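Local atomic coordinates of putative pachytene checkpoint protein 2 (Caenorhabditis elegans, PDB entry 4XGU), a protein that binds and hydrolyses ATP as an AAA+ protein remodeller of the PCH2 family and probably plays a key part in chromosome recombination during meiosis. Residues 8-12 with 74-78; 213-219 with 252-257; 368-372 with 405-409; 391-397 with 412-418. All blocks are in the same frame, centred on the assembly; numbering follows the deposited sequence.

Interaction 1. Residues 8-12 with 74-78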
loop_
_atom_site.group_PDB
_atom_site.type_symbol
_atom_site.label_atom_id
_atom_site.label_comp_id
_atom_site.label_asym_id
_atom_site.label_seq_id
_atom_site.Cartn_x
_atom_site.Cartn_y
_atom_site.Cartn_z
ATOM N N LEU B 8 -1.376 56.579 -24.691
ATOM C CA LEU B 8 -1.526 55.129 -24.738
ATOM C C LEU B 8 -2.997 54.769 -24.892
ATOM O O LEU B 8 -3.867 55.424 -24.315
ATOM C CB LEU B 8 -0.939 54.488 -23.483
ATOM C CG LEU B 8 0.432 55.035 -23.080
ATOM C CD1 LEU B 8 0.960 54.310 -21.855
ATOM C CD2 LEU B 8 1.422 54.946 -24.238
ATOM N N LYS B 9 -3.268 53.720 -25.664
ATOM C CA LYS B 9 -4.627 53.434 -26.120
ATOM C C LYS B 9 -5.634 53.171 -24.995
ATOM O O LYS B 9 -6.634 53.882 -24.887
ATOM C CB LYS B 9 -4.612 52.255 -27.093
ATOM C CG LYS B 9 -4.091 52.622 -28.476
ATOM C CD LYS B 9 -4.654 51.698 -29.540
ATOM C CE LYS B 9 -4.270 52.155 -30.940
ATOM N NZ LYS B 9 -4.855 51.272 -31.988
ATOM N N ASN B 10 -5.388 52.162 -24.166
ATOM C CA ASN B 10 -6.315 51.864 -23.076
ATOM C C ASN B 10 -5.696 52.000 -21.694
ATOM O O ASN B 10 -4.856 51.196 -21.284
ATOM C CB ASN B 10 -6.894 50.459 -23.229
ATOM C CG ASN B 10 -8.350 50.471 -23.660
ATOM O OD1 ASN B 10 -8.834 51.456 -24.220
ATOM N ND2 ASN B 10 -9.057 49.377 -23.394
ATOM N N ILE B 11 -6.128 53.032 -20.981
ATOM C CA ILE B 11 -5.739 53.234 -19.598
ATOM C C ILE B 11 -7.001 53.398 -18.767
ATOM O O ILE B 11 -7.961 54.030 -19.207
ATOM C CB ILE B 11 -4.834 54.468 -19.426
ATOM C CG1 ILE B 11 -3.722 54.467 -20.473
ATOM C CG2 ILE B 11 -4.246 54.505 -18.026
ATOM C CD1 ILE B 11 -2.750 55.613 -20.325
ATOM N N HIS B 12 -7.005 52.824 -17.569
ATOM C CA HIS B 12 -8.184 52.865 -16.719
ATOM C C HIS B 12 -7.997 53.803 -15.534
ATOM O O HIS B 12 -6.872 54.147 -15.166
ATOM C CB HIS B 12 -8.527 51.459 -16.223
ATOM C CG HIS B 12 -8.866 50.499 -17.319
ATOM N ND1 HIS B 12 -10.167 50.166 -17.642
ATOM C CD2 HIS B 12 -8.078 49.801 -18.169
ATOM C CE1 HIS B 12 -10.161 49.304 -18.642
ATOM N NE2 HIS B 12 -8.907 49.066 -18.982
ATOM N N CYS B 74 -1.633 48.451 -18.307
ATOM C CA CYS B 74 -0.756 47.292 -18.392
ATOM C C CYS B 74 0.316 47.508 -19.456
ATOM O O CYS B 74 1.239 46.709 -19.589
ATOM C CB CYS B 74 -1.569 46.031 -18.687
ATOM S SG CYS B 74 -2.794 45.635 -17.405
ATOM N N GLU B 75 0.189 48.604 -20.200
ATOM C CA GLU B 75 1.154 48.960 -21.235
ATOM C C GLU B 75 2.452 49.491 -20.632
ATOM O O GLU B 75 3.529 49.317 -21.202
ATOM C CB GLU B 75 0.564 50.006 -22.183
ATOM C CG GLU B 75 -0.759 49.610 -22.817
ATOM C CD GLU B 75 -1.339 50.707 -23.692
ATOM O OE1 GLU B 75 -0.804 50.934 -24.799
ATOM O OE2 GLU B 75 -2.328 51.346 -23.273
ATOM N N LEU B 76 2.341 50.146 -19.482
ATOM C CA LEU B 76 3.498 50.756 -18.833
ATOM C C LEU B 76 4.000 49.931 -17.658
ATOM O O LEU B 76 3.280 49.093 -17.116
ATOM C CB LEU B 76 3.167 52.174 -18.357
ATOM C CG LEU B 76 3.390 53.319 -19.350
ATOM C CD1 LEU B 76 3.036 54.653 -18.713
ATOM C CD2 LEU B 76 4.828 53.326 -19.852
ATOM N N ARG B 77 5.247 50.185 -17.270
ATOM C CA ARG B 77 5.859 49.511 -16.135
ATOM C C ARG B 77 5.105 49.869 -14.854
ATOM O O ARG B 77 4.435 50.900 -14.789
ATOM C CB ARG B 77 7.342 49.888 -16.034
ATOM C CG ARG B 77 8.109 49.173 -14.935
ATOM C CD ARG B 77 9.595 49.475 -14.996
ATOM N NE ARG B 77 10.301 48.549 -15.875
ATOM C CZ ARG B 77 10.613 48.806 -17.142
ATOM N NH1 ARG B 77 10.286 49.970 -17.686
ATOM N NH2 ARG B 77 11.258 47.898 -17.864
ATOM N N ASP B 78 5.215 49.008 -13.845
ATOM C CA ASP B 78 4.443 49.128 -12.613
ATOM C C ASP B 78 4.576 50.480 -11.909
ATOM O O ASP B 78 3.643 50.928 -11.252
ATOM C CB ASP B 78 4.840 48.011 -11.644
ATOM C CG ASP B 78 3.950 47.957 -10.415
ATOM O OD1 ASP B 78 2.770 48.355 -10.513
ATOM O OD2 ASP B 78 4.429 47.509 -9.351
#

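Interaction 2. Residues 213-219 with 252-257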
loop_
_atom_site.group_PDB
_atom_site.type_symbol
_atom_site.label_atom_id
_atom_site.label_comp_id
_atom_site.label_asym_id
_atom_site.label_seq_id
_atom_site.Cartn_x
_atom_site.Cartn_y
_atom_site.Cartn_z
ATOM N N ASN B 213 -10.191 27.855 3.215
ATOM C CA ASN B 213 -8.950 27.276 3.732
ATOM C C ASN B 213 -7.904 28.314 4.138
ATOM O O ASN B 213 -6.734 28.201 3.772
ATOM C CB ASN B 213 -8.352 26.316 2.698
ATOM C CG ASN B 213 -7.370 25.339 3.306
ATOM O OD1 ASN B 213 -7.511 24.941 4.460
ATOM N ND2 ASN B 213 -6.367 24.948 2.530
ATOM N N SER B 214 -8.322 29.317 4.904
ATOM C CA SER B 214 -7.401 30.350 5.364
ATOM C C SER B 214 -7.322 30.402 6.890
ATOM O O SER B 214 -8.206 30.959 7.543
ATOM C CB SER B 214 -7.816 31.717 4.820
ATOM O OG SER B 214 -9.032 32.149 5.405
ATOM N N HIS B 215 -6.266 29.820 7.454
ATOM C CA HIS B 215 -5.257 29.110 6.674
ATOM C C HIS B 215 -5.120 27.681 7.186
ATOM O O HIS B 215 -4.850 27.465 8.367
ATOM C CB HIS B 215 -3.895 29.819 6.724
ATOM C CG HIS B 215 -3.901 31.124 7.462
ATOM N ND1 HIS B 215 -3.047 31.385 8.513
ATOM C CD2 HIS B 215 -4.627 32.254 7.282
ATOM C CE1 HIS B 215 -3.260 32.608 8.961
ATOM N NE2 HIS B 215 -4.217 33.157 8.232
ATOM N N SER B 216 -5.319 26.715 6.291
ATOM C CA SER B 216 -5.243 25.289 6.619
ATOM C C SER B 216 -6.260 24.865 7.680
ATOM O O SER B 216 -6.147 23.781 8.254
ATOM C CB SER B 216 -3.831 24.913 7.081
ATOM O OG SER B 216 -2.934 24.853 5.986
ATOM N N LEU B 217 -7.253 25.712 7.934
ATOM C CA LEU B 217 -8.310 25.374 8.881
ATOM C C LEU B 217 -9.213 24.311 8.271
ATOM O O LEU B 217 -9.662 23.387 8.948
ATOM C CB LEU B 217 -9.133 26.608 9.259
ATOM C CG LEU B 217 -8.407 27.938 9.474
ATOM C CD1 LEU B 217 -9.398 29.021 9.884
ATOM C CD2 LEU B 217 -7.302 27.798 10.505
ATOM N N PHE B 218 -9.464 24.458 6.974
ATOM C CA PHE B 218 -10.354 23.569 6.242
ATOM C C PHE B 218 -9.690 22.226 5.943
ATOM O O PHE B 218 -10.365 21.203 5.849
ATOM C CB PHE B 218 -10.801 24.246 4.941
ATOM C CG PHE B 218 -11.937 23.549 4.244
ATOM C CD1 PHE B 218 -13.200 23.511 4.815
ATOM C CD2 PHE B 218 -11.749 22.952 3.009
ATOM C CE1 PHE B 218 -14.249 22.877 4.174
ATOM C CE2 PHE B 218 -12.794 22.317 2.361
ATOM C CZ PHE B 218 -14.045 22.281 2.945
ATOM N N SER B 219 -8.365 22.239 5.822
ATOM C CA SER B 219 -7.603 21.078 5.362
ATOM C C SER B 219 -7.712 19.847 6.266
ATOM O O SER B 219 -7.883 18.731 5.776
ATOM C CB SER B 219 -6.129 21.455 5.198
ATOM O OG SER B 219 -5.565 21.863 6.431
ATOM N N ASP B 252 -6.663 28.597 -0.459
ATOM C CA ASP B 252 -5.308 28.692 0.073
ATOM C C ASP B 252 -4.747 27.326 0.455
ATOM O O ASP B 252 -5.504 26.418 0.797
ATOM C CB ASP B 252 -5.281 29.621 1.287
ATOM C CG ASP B 252 -5.803 31.009 0.970
ATOM O OD1 ASP B 252 -5.431 31.556 -0.090
ATOM O OD2 ASP B 252 -6.589 31.550 1.776
ATOM N N GLU B 253 -3.420 27.203 0.407
ATOM C CA GLU B 253 -2.721 25.962 0.748
ATOM C C GLU B 253 -3.343 24.751 0.067
ATOM O O GLU B 253 -3.680 23.768 0.727
ATOM C CB GLU B 253 -2.710 25.751 2.264
ATOM C CG GLU B 253 -1.696 26.601 3.006
ATOM C CD GLU B 253 -0.847 25.783 3.966
ATOM O OE1 GLU B 253 -1.295 24.690 4.379
ATOM O OE2 GLU B 253 0.272 26.230 4.299
ATOM N N VAL B 254 -3.493 24.833 -1.251
ATOM C CA VAL B 254 -4.226 23.829 -2.018
ATOM C C VAL B 254 -3.713 22.409 -1.789
ATOM O O VAL B 254 -4.495 21.462 -1.701
ATOM C CB VAL B 254 -4.171 24.138 -3.527
ATOM C CG1 VAL B 254 -4.918 23.083 -4.313
ATOM C CG2 VAL B 254 -4.759 25.507 -3.803
ATOM N N GLU B 255 -2.401 22.264 -1.671
ATOM C CA GLU B 255 -1.814 20.940 -1.536
ATOM C C GLU B 255 -1.940 20.391 -0.118
ATOM O O GLU B 255 -1.691 19.207 0.118
ATOM C CB GLU B 255 -0.355 20.967 -1.974
ATOM C CG GLU B 255 -0.188 21.381 -3.424
ATOM C CD GLU B 255 1.207 21.127 -3.946
ATOM O OE1 GLU B 255 1.869 22.094 -4.382
ATOM O OE2 GLU B 255 1.647 19.957 -3.922
ATOM N N SER B 256 -2.332 21.246 0.822
ATOM C CA SER B 256 -2.667 20.773 2.159
ATOM C C SER B 256 -3.992 20.027 2.074
ATOM O O SER B 256 -4.248 19.095 2.838
ATOM C CB SER B 256 -2.753 21.928 3.158
ATOM O OG SER B 256 -3.898 22.726 2.920
ATOM N N LEU B 257 -4.827 20.449 1.128
ATOM C CA LEU B 257 -6.051 19.730 0.795
ATOM C C LEU B 257 -5.717 18.485 -0.022
ATOM O O LEU B 257 -5.954 17.358 0.414
ATOM C CB LEU B 257 -7.014 20.631 0.015
ATOM C CG LEU B 257 -7.482 21.915 0.703
ATOM C CD1 LEU B 257 -8.149 22.850 -0.296
ATOM C CD2 LEU B 257 -8.431 21.592 1.840
#

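Interaction 3. Residues 368-372 with 405-409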
loop_
_atom_site.group_PDB
_atom_site.type_symbol
_atom_site.label_atom_id
_atom_site.label_comp_id
_atom_site.label_asym_id
_atom_site.label_seq_id
_atom_site.Cartn_x
_atom_site.Cartn_y
_atom_site.Cartn_z
ATOM N N PHE B 368 23.480 56.460 1.106
ATOM C CA PHE B 368 22.381 55.923 1.906
ATOM C C PHE B 368 21.540 54.958 1.081
ATOM O O PHE B 368 21.109 53.918 1.576
ATOM C CB PHE B 368 21.504 57.049 2.455
ATOM C CG PHE B 368 21.922 57.531 3.811
ATOM C CD1 PHE B 368 22.399 56.640 4.759
ATOM C CD2 PHE B 368 21.846 58.875 4.139
ATOM C CE1 PHE B 368 22.789 57.078 6.011
ATOM C CE2 PHE B 368 22.235 59.322 5.387
ATOM C CZ PHE B 368 22.707 58.421 6.326
ATOM N N THR B 369 21.308 55.316 -0.177
ATOM C CA THR B 369 20.665 54.416 -1.123
ATOM C C THR B 369 21.534 53.175 -1.302
ATOM O O THR B 369 21.031 52.053 -1.379
ATOM C CB THR B 369 20.433 55.100 -2.488
ATOM O OG1 THR B 369 19.516 56.190 -2.331
ATOM C CG2 THR B 369 19.876 54.117 -3.503
ATOM N N GLU B 370 22.847 53.386 -1.344
ATOM C CA GLU B 370 23.804 52.299 -1.523
ATOM C C GLU B 370 23.939 51.444 -0.262
ATOM O O GLU B 370 23.990 50.216 -0.343
ATOM C CB GLU B 370 25.172 52.855 -1.930
ATOM C CG GLU B 370 26.229 51.792 -2.200
ATOM C CD GLU B 370 25.941 50.977 -3.449
ATOM O OE1 GLU B 370 25.210 51.473 -4.332
ATOM O OE2 GLU B 370 26.444 49.837 -3.546
ATOM N N ILE B 371 24.000 52.096 0.896
ATOM C CA ILE B 371 24.111 51.384 2.167
ATOM C C ILE B 371 22.887 50.500 2.390
ATOM O O ILE B 371 23.007 49.357 2.833
ATOM C CB ILE B 371 24.269 52.353 3.359
ATOM C CG1 ILE B 371 25.604 53.089 3.283
ATOM C CG2 ILE B 371 24.205 51.599 4.673
ATOM C CD1 ILE B 371 25.730 54.216 4.281
ATOM N N LEU B 372 21.713 51.033 2.068
ATOM C CA LEU B 372 20.468 50.282 2.193
ATOM C C LEU B 372 20.439 49.110 1.220
ATOM O O LEU B 372 19.939 48.034 1.546
ATOM C CB LEU B 372 19.263 51.194 1.958
ATOM C CG LEU B 372 17.884 50.537 2.052
ATOM C CD1 LEU B 372 17.710 49.850 3.396
ATOM C CD2 LEU B 372 16.785 51.564 1.830
ATOM N N LEU B 405 18.095 58.555 10.792
ATOM C CA LEU B 405 18.303 57.802 9.557
ATOM C C LEU B 405 19.623 57.008 9.539
ATOM O O LEU B 405 19.625 55.850 9.112
ATOM C CB LEU B 405 18.234 58.739 8.343
ATOM C CG LEU B 405 17.967 58.085 6.984
ATOM C CD1 LEU B 405 17.208 59.036 6.094
ATOM C CD2 LEU B 405 19.255 57.664 6.297
ATOM N N PRO B 406 20.745 57.615 9.983
ATOM C CA PRO B 406 21.972 56.808 10.012
ATOM C C PRO B 406 21.878 55.605 10.948
ATOM O O PRO B 406 22.355 54.524 10.604
ATOM C CB PRO B 406 23.030 57.796 10.510
ATOM C CG PRO B 406 22.511 59.128 10.114
ATOM C CD PRO B 406 21.029 59.029 10.297
ATOM N N ASN B 407 21.269 55.792 12.115
ATOM C CA ASN B 407 21.088 54.691 13.054
ATOM C C ASN B 407 20.082 53.669 12.536
ATOM O O ASN B 407 20.222 52.469 12.776
ATOM C CB ASN B 407 20.644 55.217 14.419
ATOM C CG ASN B 407 21.691 54.998 15.491
ATOM O OD1 ASN B 407 22.491 54.065 15.411
ATOM N ND2 ASN B 407 21.694 55.858 16.504
ATOM N N CYS B 408 19.072 54.157 11.822
ATOM C CA CYS B 408 18.045 53.301 11.241
ATOM C C CYS B 408 18.643 52.250 10.315
ATOM O O CYS B 408 18.251 51.084 10.344
ATOM C CB CYS B 408 17.025 54.144 10.479
ATOM S SG CYS B 408 15.947 53.188 9.404
ATOM N N MET B 409 19.595 52.677 9.493
ATOM C CA MET B 409 20.305 51.774 8.599
ATOM C C MET B 409 21.104 50.751 9.401
ATOM O O MET B 409 21.176 49.576 9.036
ATOM C CB MET B 409 21.226 52.567 7.670
ATOM C CG MET B 409 21.054 52.251 6.195
ATOM S SD MET B 409 19.362 52.452 5.608
ATOM C CE MET B 409 19.026 54.138 6.096
#

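Interaction 4. Residues 391-397 with 412-418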
loop_
_atom_site.group_PDB
_atom_site.type_symbol
_atom_site.label_atom_id
_atom_site.label_comp_id
_atom_site.label_asym_id
_atom_site.label_seq_id
_atom_site.Cartn_x
_atom_site.Cartn_y
_atom_site.Cartn_z
ATOM N N PRO B 391 10.549 45.708 10.378
ATOM C CA PRO B 391 10.496 47.021 11.041
ATOM C C PRO B 391 10.140 46.990 12.530
ATOM O O PRO B 391 10.742 47.739 13.299
ATOM C CB PRO B 391 9.408 47.757 10.256
ATOM C CG PRO B 391 9.469 47.157 8.907
ATOM C CD PRO B 391 9.743 45.702 9.144
ATOM N N THR B 392 9.193 46.147 12.933
ATOM C CA THR B 392 8.774 46.115 14.332
ATOM C C THR B 392 9.867 45.545 15.238
ATOM O O THR B 392 9.897 45.827 16.433
ATOM C CB THR B 392 7.478 45.301 14.524
ATOM O OG1 THR B 392 7.095 45.335 15.905
ATOM C CG2 THR B 392 7.673 43.860 14.102
ATOM N N LEU B 393 10.764 44.747 14.666
ATOM C CA LEU B 393 11.922 44.259 15.406
ATOM C C LEU B 393 12.944 45.379 15.560
ATOM O O LEU B 393 13.597 45.500 16.596
ATOM C CB LEU B 393 12.552 43.053 14.704
ATOM C CG LEU B 393 13.797 42.450 15.362
ATOM C CD1 LEU B 393 13.506 42.009 16.792
ATOM C CD2 LEU B 393 14.327 41.284 14.541
ATOM N N VAL B 394 13.071 46.196 14.522
ATOM C CA VAL B 394 13.980 47.336 14.544
ATOM C C VAL B 394 13.529 48.368 15.575
ATOM O O VAL B 394 14.348 48.967 16.274
ATOM C CB VAL B 394 14.077 48.001 13.156
ATOM C CG1 VAL B 394 14.958 49.239 13.211
ATOM C CG2 VAL B 394 14.611 47.010 12.132
ATOM N N TYR B 395 12.218 48.557 15.672
ATOM C CA TYR B 395 11.640 49.529 16.592
ATOM C C TYR B 395 11.926 49.180 18.050
ATOM O O TYR B 395 12.164 50.063 18.875
ATOM C CB TYR B 395 10.130 49.625 16.373
ATOM C CG TYR B 395 9.518 50.919 16.853
ATOM C CD1 TYR B 395 10.317 52.004 17.185
ATOM C CD2 TYR B 395 8.141 51.054 16.978
ATOM C CE1 TYR B 395 9.762 53.189 17.623
ATOM C CE2 TYR B 395 7.577 52.235 17.416
ATOM C CZ TYR B 395 8.392 53.299 17.737
ATOM O OH TYR B 395 7.835 54.481 18.175
ATOM N N SER B 396 11.898 47.888 18.362
ATOM C CA SER B 396 12.112 47.428 19.731
ATOM C C SER B 396 13.566 47.595 20.166
ATOM O O SER B 396 13.845 47.856 21.337
ATOM C CB SER B 396 11.691 45.965 19.872
ATOM O OG SER B 396 12.509 45.123 19.080
ATOM N N LYS B 397 14.487 47.442 19.220
ATOM C CA LYS B 397 15.911 47.578 19.506
ATOM C C LYS B 397 16.302 49.015 19.840
ATOM O O LYS B 397 17.162 49.251 20.692
ATOM C CB LYS B 397 16.746 47.084 18.322
ATOM C CG LYS B 397 16.692 45.587 18.095
ATOM C CD LYS B 397 17.843 45.136 17.211
ATOM C CE LYS B 397 17.962 43.621 17.188
ATOM N NZ LYS B 397 19.386 43.186 17.239
ATOM N N PHE B 412 18.522 48.299 11.133
ATOM C CA PHE B 412 17.933 47.422 10.129
ATOM C C PHE B 412 18.882 46.282 9.789
ATOM O O PHE B 412 18.468 45.127 9.695
ATOM C CB PHE B 412 17.576 48.207 8.864
ATOM C CG PHE B 412 16.112 48.529 8.743
ATOM C CD1 PHE B 412 15.239 47.629 8.156
ATOM C CD2 PHE B 412 15.610 49.731 9.213
ATOM C CE1 PHE B 412 13.892 47.921 8.043
ATOM C CE2 PHE B 412 14.263 50.030 9.100
ATOM C CZ PHE B 412 13.404 49.124 8.515
ATOM N N LEU B 413 20.156 46.614 9.620
ATOM C CA LEU B 413 21.170 45.613 9.312
ATOM C C LEU B 413 21.289 44.582 10.435
ATOM O O LEU B 413 21.425 43.385 10.177
ATOM C CB LEU B 413 22.523 46.281 9.065
ATOM C CG LEU B 413 23.646 45.354 8.595
ATOM C CD1 LEU B 413 23.356 44.835 7.194
ATOM C CD2 LEU B 413 24.986 46.070 8.646
ATOM N N GLU B 414 21.230 45.047 11.679
ATOM C CA GLU B 414 21.323 44.150 12.824
ATOM C C GLU B 414 20.135 43.198 12.889
ATOM O O GLU B 414 20.295 42.013 13.185
ATOM C CB GLU B 414 21.425 44.943 14.127
ATOM C CG GLU B 414 22.849 45.222 14.568
ATOM C CD GLU B 414 23.013 45.140 16.071
ATOM O OE1 GLU B 414 24.153 44.922 16.536
ATOM O OE2 GLU B 414 22.001 45.288 16.790
ATOM N N ALA B 415 18.946 43.722 12.614
ATOM C CA ALA B 415 17.735 42.911 12.634
ATOM C C ALA B 415 17.783 41.835 11.555
ATOM O O ALA B 415 17.391 40.691 11.793
ATOM C CB ALA B 415 16.506 43.787 12.458
ATOM N N VAL B 416 18.267 42.207 10.373
ATOM C CA VAL B 416 18.420 41.268 9.266
ATOM C C VAL B 416 19.306 40.093 9.666
ATOM O O VAL B 416 18.938 38.933 9.477
ATOM C CB VAL B 416 19.022 41.948 8.019
ATOM C CG1 VAL B 416 19.451 40.906 6.998
ATOM C CG2 VAL B 416 18.029 42.925 7.406
ATOM N N LYS B 417 20.469 40.406 10.227
ATOM C CA LYS B 417 21.408 39.388 10.681
ATOM C C LYS B 417 20.801 38.513 11.769
ATOM O O LYS B 417 21.012 37.300 11.794
ATOM C CB LYS B 417 22.694 40.040 11.190
ATOM C CG LYS B 417 23.894 39.816 10.290
ATOM C CD LYS B 417 24.801 41.033 10.269
ATOM C CE LYS B 417 26.064 40.755 9.475
ATOM N NZ LYS B 417 26.891 41.980 9.311
ATOM N N GLU B 418 20.042 39.135 12.665
ATOM C CA GLU B 418 19.414 38.411 13.759
ATOM C C GLU B 418 18.324 37.491 13.227
ATOM O O GLU B 418 18.131 36.382 13.725
ATOM C CB GLU B 418 18.834 39.386 14.787
ATOM C CG GLU B 418 18.655 38.790 16.172
ATOM C CD GLU B 418 17.891 39.708 17.106
ATOM O OE1 GLU B 418 16.644 39.635 17.118
ATOM O OE2 GLU B 418 18.535 40.501 17.826
#

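Interaction 1. Residues 8-12 with 74-78
Glu75 reaches across to Asn10, whose backbone N donates a hydrogen bond to Glu75 OE2 at 3.3 Å. The bond is somewhat bent, with an N-H...O angle of 139°, and the donor arrives on the syn side of the carboxylate but 31° out of its plane. A chain that stays extended beyond CG carries the carboxylate over to the other backbone, where Glu75 OE2 also lies 3.4 Å from Leu8 CB. The segments illustrate how the loops at one end of an antiparallel strand pair can be tied together: residues 8-12 lead into strand 12-16, the middle strand of the small sheet in the Pch2 N-terminal domain, while 74-78 follow its edge strand 68-72. Backbone bonds between His12 and Gly72 mark that pairing, and Thr73 OG1 holds the carbonyl of Asn10. Apolar contact is confined to two leucines, whose side chains cross at about a right angle, Leu8 CD1 resting 3.6 Å from Leu76 CG. Lys9 turns to another partner: its chain leads away from residues 74-78 into a salt bridge with Glu400 of the second subunit.

Interaction 2. Residues 213-219 with 252-257
The carboxamide of Asn213, which lies against Asp252 and Ser256, has its OD1 gripped by two backbone amides, Phe218 N at 3.2 Å and Ser219 N at 3.1 Å from Asn213 OD1, both weak bonds. With CG anti to the backbone N (chi1 -160°), the same group turns ND2 to the other segment, where Ser256 OG accepts a weak but fairly straight bond from Asn213 ND2 at 3.3 Å. Asp252 O also accepts from ND2, although that pair is modelled too short for its length to be trusted. With an alanine here, the amides of Phe218 and Ser219 would probably lose their shared acceptor, and the link to Ser256 would go with it. At the start of helix 217-224, Ser219 OG donates to Ser216 O at 2.7 Å. Apolar closure comes from Leu257 CD2, 3.8 Å from Phe218 CD2. Asp252 and Glu253 directly follow the hydrophobic strand 245-251, as the acidic pair does in the Walker B motif of AAA+ ATPases, and the Asp252 side chain lies about 6 Å from the bound ADP. The contact thus joins the ends of neighbouring parallel strands 206-212 and 245-251, with helix 217-224 leaning through Phe218 on helix 228-241.

Interaction 3. Residues 368-372 with 405-409
Leu405 sets one methyl squarely on the ring of Phe368, and this is the tight end of the contact between residues 368-372 and 405-409. Leu405 CD2 stands 3.3 Å from the centroid of the Phe368 ring and only 3° off its normal, a centred and close CH-pi contact in which the methyl is nearly equidistant from all six ring carbons. The leucine has CG anti to its own backbone N (chi1 -160°), which sends the branch out from its helix over the aromatic face. Met409, one turn on from Leu405, packs next along the helix. Its chain bends at chi2 and again at chi3, laying SD beside Leu372, with Met409 SD 3.8 Å from Leu372 CD1 and the two side chains crossing at about a right angle. Met409 CE approaches the aromatic ring more distantly, 4.4 Å from Phe368 CD1. Both segments belong to the helical lid characteristic of AAA+ ATPases, here the TRIP13-like C-terminal lid. Their short axes run nearly parallel, 19° apart, yet stay 11.0 Å from each other, so it is long side chains that span the interval. Leu372 carries the packing on to Tyr328, Leu331 and Ile335 of helix 324-340, while Leu405 also meets Val349 and Trp354. The solvent side is looser. Pro406 comes to the edge of the Phe368 ring, near its plane, with Pro406 CG 3.9 Å from Phe368 CZ. Ile371, exposed like Pro406, touches Met409 at one point, Ile371 CG2 3.6 Å from Met409 CG, and has less of its surface covered than Phe368 or Met409.

Interaction 4. Residues 391-397 with 412-418
Lys397 reaches from the end of one lid helix to two glutamates of another, Glu414 and Glu418. From CB its chain leaves with CG anti to the carbonyl carbon (chi1 -69°) and continues stretched out as far as CE. On the way Lys397 CD passes Glu414, and Lys397 CE comes 3.2 Å from Glu418 OE2. A bend at chi4 then delivers the ammonium group: Lys397 NZ bonds to Glu418 OE2 at 2.9 Å, arriving from above the carboxylate plane, and more weakly to Glu414 OE2 at 3.4 Å. Both pairs are salt bridges, so one lysine charge serves two carboxylates a helical turn apart. With a methionine in its place, the two glutamates would probably lose their shared counter-charge and be left to repel one another. Beneath this charged border lies apolar packing. Ala415 CB is met by Leu393 CD2 at 3.9 Å and by Val394 CG2 at 3.8 Å, its small size letting both branches close in. Val394 CG2 also sits over the face of Phe412, 4.0 Å from the ring centroid and 8° off the normal, in a CH-pi contact. Phe412 extends this layer to Ile335 of helix 324-340, while Tyr395 makes a cation-pi pair with Arg158 of the third subunit. The short axes run at 117° to one another, 9.1 Å apart at closest approach. Such an apolar helix crossing bordered by a salt-bridge network is in keeping with the compact helical lid of an AAA+ ATPase.

In the fold
The four contacts sample three parts of one subunit: interaction 1 the Pch2 N-terminal domain, interaction 2 the ATPase core, and interactions 3 and 4 the lid. The last two share helix 405-420, their centres 13 Å apart, one meeting helix 367-378 near its start and the other helix 384-397 farther along. The side chain of Asp252 in interaction 2 lies about 6 Å from a bound ADP, whereas that of Pro391 in interaction 4 is about 10 Å from one; the centres of these two contacts are about 31 Å apart. Both also touch the third subunit, whereas interaction 1 reaches the second. Interaction 1 is 35 Å from interaction 2, centre to centre, and away from the nucleotide.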